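Local coordinates for Thiol:disulfide interchange protein (Klebsiella pneumoniae, PDB 6DXN), which probably acts as a periplasmic thiol-disulfide oxidoreductase of the DsbA type, introducing disulfide bonds into exported proteins, at residues Glu60-Ser65 against Asp141-Lys146; Met147-His150 against Phe155-Ser158. One frame throughout, in Å; residues are numbered along the deposited sequence.

Contact 1: residues Glu60-Ser65 against Asp141-Lys146; sequences EKYHVS and DNLVEK
Val64 and Ser65, just past the end of strand 60-63, lie against the closing turns of helix 131-146: the CA atoms of Val64 and Val144 are 6.9 Å apart, those of Ser65 and Asp141 6.5 Å. Ser65 OG, held beside its own backbone N (chi1 -69°) and so turned to the helix, donates to Asp141 OD1 at 2.6 Å, meeting the lone pair on the side of the other carboxylate oxygen. The same hydroxyl also hydrogen-bonds Thr75 of helix 71-83. Water 1 reinforces the join: it donates to Asp141 OD1 at 2.7 Å and to His63 O at 2.6 Å, and accepts from Ser65 N at 2.9 Å. Asp141 OD1 thus takes two bonds, and the water ties the carboxylate to the backbone where the strand gives way to the loop. In the thioredoxin fold as elaborated in DsbA, 60-63 is an edge strand of the central sheet. The chain runs on from it through a largely helical insertion, and helix 131-146 brings it back against the sheet. Apolar side chains fill the rest of this join. One methyl of Leu143, CD2, approaches the Tyr62 ring at its edge and in its plane, 3.3 Å from CE2, a tight fit; chi1 of the leucine, -92°, is well off a staggered value. Val64 and Val144 meet through their CG2 methyls, 4.1 Å apart, with the two side chains crossing at about a right angle. Tyr62, Leu143 and Val144 all rest on Phe28 of the adjacent strand 25-29, while Lys61, on the other face of the sheet, forms salt bridges with Asp46 and Glu91.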
loop_
_atom_site.group_PDB
_atom_site.type_symbol
_atom_site.label_atom_id
_atom_site.label_comp_id
_atom_site.label_asym_id
_atom_site.label_seq_id
_atom_site.Cartn_x
_atom_site.Cartn_y
_atom_site.Cartn_z
ATOM N N GLU A 60 -4.110 -3.568 -3.776
ATOM C CA GLU A 60 -4.129 -3.854 -2.344
ATOM C C GLU A 60 -2.931 -3.154 -1.700
ATOM O O GLU A 60 -1.815 -3.204 -2.199
ATOM C CB GLU A 60 -4.157 -5.359 -2.075
ATOM C CG GLU A 60 -5.514 -5.982 -2.365
ATOM C CD GLU A 60 -5.677 -7.416 -1.888
ATOM O OE1 GLU A 60 -4.653 -8.072 -1.632
ATOM O OE2 GLU A 60 -6.835 -7.865 -1.753
ATOM N N LYS A 61 -3.198 -2.453 -0.603
ATOM C CA LYS A 61 -2.139 -1.764 0.094
ATOM C C LYS A 61 -1.935 -2.458 1.437
ATOM O O LYS A 61 -2.852 -2.549 2.248
ATOM C CB LYS A 61 -2.443 -0.267 0.199
ATOM C CG LYS A 61 -2.464 0.454 -1.138
ATOM C CD LYS A 61 -2.367 1.950 -1.059
ATOM C CE LYS A 61 -1.022 2.420 -0.544
ATOM N NZ LYS A 61 -0.910 3.894 -0.611
ATOM N N TYR A 62 -0.722 -2.975 1.623
ATOM C CA TYR A 62 -0.326 -3.681 2.829
ATOM C C TYR A 62 0.671 -2.813 3.605
ATOM O O TYR A 62 1.726 -2.455 3.093
ATOM C CB TYR A 62 0.213 -5.054 2.432
ATOM C CG TYR A 62 -0.836 -6.086 2.098
ATOM C CD1 TYR A 62 -2.137 -5.740 1.757
ATOM C CD2 TYR A 62 -0.485 -7.419 1.982
ATOM C CE1 TYR A 62 -3.084 -6.703 1.433
ATOM C CE2 TYR A 62 -1.415 -8.386 1.653
ATOM C CZ TYR A 62 -2.717 -8.031 1.368
ATOM O OH TYR A 62 -3.617 -9.010 1.037
ATOM N N HIS A 63 0.307 -2.481 4.847
ATOM C CA HIS A 63 1.148 -1.657 5.697
ATOM C C HIS A 63 2.254 -2.515 6.336
ATOM O O HIS A 63 2.011 -3.637 6.717
ATOM C CB HIS A 63 0.287 -0.897 6.716
ATOM C CG HIS A 63 1.066 0.174 7.384
ATOM N ND1 HIS A 63 1.544 0.049 8.663
ATOM C CD2 HIS A 63 1.546 1.348 6.910
ATOM C CE1 HIS A 63 2.241 1.120 8.970
ATOM N NE2 HIS A 63 2.272 1.920 7.913
ATOM N N VAL A 64 3.467 -1.949 6.443
ATOM C CA VAL A 64 4.666 -2.623 7.011
ATOM C C VAL A 64 4.757 -2.332 8.520
ATOM O O VAL A 64 5.141 -1.230 8.929
ATOM C CB VAL A 64 5.940 -2.174 6.269
ATOM C CG1 VAL A 64 7.212 -2.723 6.907
ATOM C CG2 VAL A 64 5.890 -2.535 4.789
ATOM N N SER A 65 4.458 -3.353 9.334
ATOM C CA SER A 65 4.424 -3.248 10.811
ATOM C C SER A 65 5.820 -3.082 11.431
ATOM O O SER A 65 5.950 -2.433 12.471
ATOM C CB SER A 65 3.750 -4.453 11.426
ATOM O OG SER A 65 2.361 -4.477 11.153
ATOM N N ASP A 141 1.361 -8.704 7.761
ATOM C CA ASP A 141 2.641 -9.055 8.394
ATOM C C ASP A 141 3.260 -10.307 7.746
ATOM O O ASP A 141 4.472 -10.370 7.501
ATOM C CB ASP A 141 2.465 -9.268 9.902
ATOM C CG ASP A 141 2.041 -8.031 10.683
ATOM O OD1 ASP A 141 2.280 -6.900 10.189
ATOM O OD2 ASP A 141 1.469 -8.208 11.785
ATOM N N ASN A 142 2.422 -11.308 7.468
ATOM C CA ASN A 142 2.895 -12.574 6.910
ATOM C C ASN A 142 3.506 -12.378 5.511
ATOM O O ASN A 142 4.533 -12.980 5.191
ATOM C CB ASN A 142 1.762 -13.600 6.826
ATOM C CG ASN A 142 2.248 -14.965 6.389
ATOM O OD1 ASN A 142 3.270 -15.450 6.873
ATOM N ND2 ASN A 142 1.515 -15.593 5.487
ATOM N N LEU A 143 2.872 -11.544 4.683
ATOM C CA LEU A 143 3.356 -11.338 3.303
ATOM C C LEU A 143 4.625 -10.474 3.272
ATOM O O LEU A 143 5.461 -10.664 2.383
ATOM C CB LEU A 143 2.234 -10.770 2.427
ATOM C CG LEU A 143 1.399 -11.825 1.691
ATOM C CD1 LEU A 143 0.974 -12.963 2.601
ATOM C CD2 LEU A 143 0.190 -11.202 1.028
ATOM N N VAL A 144 4.781 -9.553 4.230
ATOM C CA VAL A 144 6.012 -8.756 4.268
ATOM C C VAL A 144 7.196 -9.720 4.438
ATOM O O VAL A 144 8.262 -9.524 3.842
ATOM C CB VAL A 144 5.965 -7.664 5.358
ATOM C CG1 VAL A 144 7.343 -7.121 5.698
ATOM C CG2 VAL A 144 5.027 -6.536 4.967
ATOM N N GLU A 145 6.985 -10.777 5.232
ATOM C CA GLU A 145 8.005 -11.801 5.457
ATOM C C GLU A 145 8.126 -12.700 4.211
ATOM O O GLU A 145 9.186 -12.755 3.584
ATOM C CB GLU A 145 7.688 -12.566 6.748
ATOM C CG GLU A 145 8.645 -13.704 7.061
ATOM C CD GLU A 145 8.286 -15.052 6.458
ATOM O OE1 GLU A 145 7.115 -15.475 6.603
ATOM O OE2 GLU A 145 9.170 -15.675 5.845
ATOM N N LYS A 146 7.033 -13.365 3.826
ATOM C CA LYS A 146 7.070 -14.321 2.689
ATOM C C LYS A 146 7.598 -13.659 1.406
ATOM O O LYS A 146 8.468 -14.223 0.737
ATOM C CB LYS A 146 5.691 -14.952 2.473
ATOM C CG LYS A 146 5.207 -15.858 3.600
ATOM C CD LYS A 146 6.134 -17.022 3.894
ATOM C CE LYS A 146 5.562 -18.003 4.898
ATOM N NZ LYS A 146 5.249 -17.346 6.191
HETATM O O HOH W 1 3.245 -5.615 7.967
#

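Contact 2: residues Met147-His150 against Phe155-Ser158; sequences MKVH and FYVS
Met147, a selenomethionine in this crystal, lays its selenium obliquely against the Tyr156 ring, 4.7 Å from the centroid and 29° off the normal, in a Met-aromatic contact. Tyr156 CG lies 4.3 Å from SE. Val149 meets the other end of the same side chain: its CG2 lies 4.2 Å from Tyr156 CE1. No direct hydrogen bond joins the two segments; water 3 bridges them instead, 2.8 Å from Tyr156 OH and accepting a bond from His150 N at 3.2 Å. Water 2 donates to Met147 O at 2.8 Å and lies at the edge of the tyrosine ring, although its separation from the hydroxyl is too short to be trusted. Behind this shell, the turn of the loop is set by Lys148, whose positive phi (63°) ends helix 131-146 in a Schellman motif. A weak bond from His150 ND1 to Lys148 O at 3.5 Å spans the next residues. Phe28 of strand 25-29 touches Met147 and Val149 and meets the Tyr156 ring with the planes about 85° apart, while His162 packs on that ring from the neighbouring strand 161-163. The loop leads from helix 131-146 into strand 154-157, the step into the second, beta-beta-alpha half of a thioredoxin fold; in thioredoxin-fold relatives the loop before this strand carries the cis-proline that lies beside the active site.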
loop_
_atom_site.group_PDB
_atom_site.type_symbol
_atom_site.label_atom_id
_atom_site.label_comp_id
_atom_site.label_asym_id
_atom_site.label_seq_id
_atom_site.Cartn_x
_atom_site.Cartn_y
_atom_site.Cartn_z
HETATM N N MSE A 147 7.091 -12.463 1.075
HETATM C CA MSE A 147 7.520 -11.760 -0.146
HETATM C C MSE A 147 8.910 -11.141 -0.044
HETATM O O MSE A 147 9.461 -10.697 -1.053
HETATM C CB MSE A 147 6.459 -10.742 -0.543
HETATM C CG MSE A 147 5.119 -11.452 -0.737
HETATM SE SE MSE A 147 4.096 -10.655 -2.217
HETATM C CE MSE A 147 2.343 -10.676 -1.351
ATOM N N LYS A 148 9.466 -11.111 1.178
ATOM C CA LYS A 148 10.828 -10.624 1.447
ATOM C C LYS A 148 10.940 -9.131 1.098
ATOM O O LYS A 148 11.876 -8.713 0.422
ATOM C CB LYS A 148 11.840 -11.477 0.670
ATOM C CG LYS A 148 11.724 -12.978 0.913
ATOM C CD LYS A 148 12.572 -13.846 -0.007
ATOM C CE LYS A 148 14.064 -13.667 0.185
ATOM N NZ LYS A 148 14.843 -14.604 -0.664
ATOM N N VAL A 149 9.981 -8.338 1.584
ATOM C CA VAL A 149 9.954 -6.898 1.327
ATOM C C VAL A 149 11.149 -6.248 2.040
ATOM O O VAL A 149 11.459 -6.599 3.170
ATOM C CB VAL A 149 8.610 -6.295 1.775
ATOM C CG1 VAL A 149 8.517 -4.811 1.462
ATOM C CG2 VAL A 149 7.438 -7.043 1.154
ATOM N N HIS A 150 11.798 -5.284 1.373
ATOM C CA HIS A 150 12.996 -4.626 1.921
ATOM C C HIS A 150 12.955 -3.105 1.717
ATOM O O HIS A 150 13.934 -2.415 2.026
ATOM C CB HIS A 150 14.254 -5.230 1.277
ATOM C CG HIS A 150 14.259 -5.152 -0.214
ATOM N ND1 HIS A 150 13.733 -6.152 -1.006
ATOM C CD2 HIS A 150 14.711 -4.199 -1.060
ATOM C CE1 HIS A 150 13.866 -5.825 -2.275
ATOM N NE2 HIS A 150 14.463 -4.629 -2.337
ATOM N N PHE A 155 5.930 -2.399 -5.072
ATOM C CA PHE A 155 4.827 -3.029 -5.825
ATOM C C PHE A 155 5.230 -4.436 -6.287
ATOM O O PHE A 155 6.344 -4.636 -6.784
ATOM C CB PHE A 155 4.438 -2.174 -7.031
ATOM C CG PHE A 155 3.902 -0.805 -6.700
ATOM C CD1 PHE A 155 4.751 0.200 -6.257
ATOM C CD2 PHE A 155 2.560 -0.508 -6.862
ATOM C CE1 PHE A 155 4.260 1.461 -5.951
ATOM C CE2 PHE A 155 2.075 0.759 -6.570
ATOM C CZ PHE A 155 2.925 1.740 -6.120
ATOM N N TYR A 156 4.306 -5.392 -6.098
ATOM C CA TYR A 156 4.449 -6.796 -6.512
ATOM C C TYR A 156 3.222 -7.209 -7.335
ATOM O O TYR A 156 2.090 -7.017 -6.903
ATOM C CB TYR A 156 4.607 -7.726 -5.307
ATOM C CG TYR A 156 5.898 -7.563 -4.550
ATOM C CD1 TYR A 156 6.073 -6.512 -3.669
ATOM C CD2 TYR A 156 6.943 -8.464 -4.705
ATOM C CE1 TYR A 156 7.253 -6.350 -2.967
ATOM C CE2 TYR A 156 8.132 -8.315 -4.008
ATOM C CZ TYR A 156 8.286 -7.253 -3.136
ATOM O OH TYR A 156 9.446 -7.081 -2.440
ATOM N N VAL A 157 3.474 -7.785 -8.518
ATOM C CA VAL A 157 2.433 -8.253 -9.419
ATOM C C VAL A 157 2.485 -9.794 -9.448
ATOM O O VAL A 157 3.569 -10.386 -9.591
ATOM C CB VAL A 157 2.600 -7.647 -10.831
ATOM C CG1 VAL A 157 1.448 -8.026 -11.753
ATOM C CG2 VAL A 157 2.753 -6.134 -10.785
ATOM N N SER A 158 1.314 -10.426 -9.267
ATOM C CA SER A 158 1.141 -11.911 -9.313
ATOM C C SER A 158 2.112 -12.620 -8.357
ATOM O O SER A 158 2.416 -13.811 -8.529
ATOM C CB SER A 158 1.294 -12.423 -10.722
ATOM O OG SER A 158 0.254 -11.936 -11.561
HETATM O O HOH W 2 11.015 -8.913 -2.559
HETATM O O HOH W 3 10.699 -4.781 -1.599
#

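In the fold
Contacts 1 and 2 follow in series along the chain, their centres 9 Å apart. Helix 131-146 supplies one side of contact 1, and its capped end opens directly into contact 2; a probable hydrogen bond from Val149 N to Val144 O, 3.1 Å, ties them together. Both reach the same sheet, sharing Phe28 on strand 25-29, which lies between strands 60-63 and 154-157, and sharing Pro23 just before it. The helix and the loop after it are thus held on three neighbouring strands of the sheet. In contact 1 the Val64 side chain lies near, without touching, Cys33 and Cys36, the presumed redox pair of a CxxC motif, whose predicted disulfide is absent here.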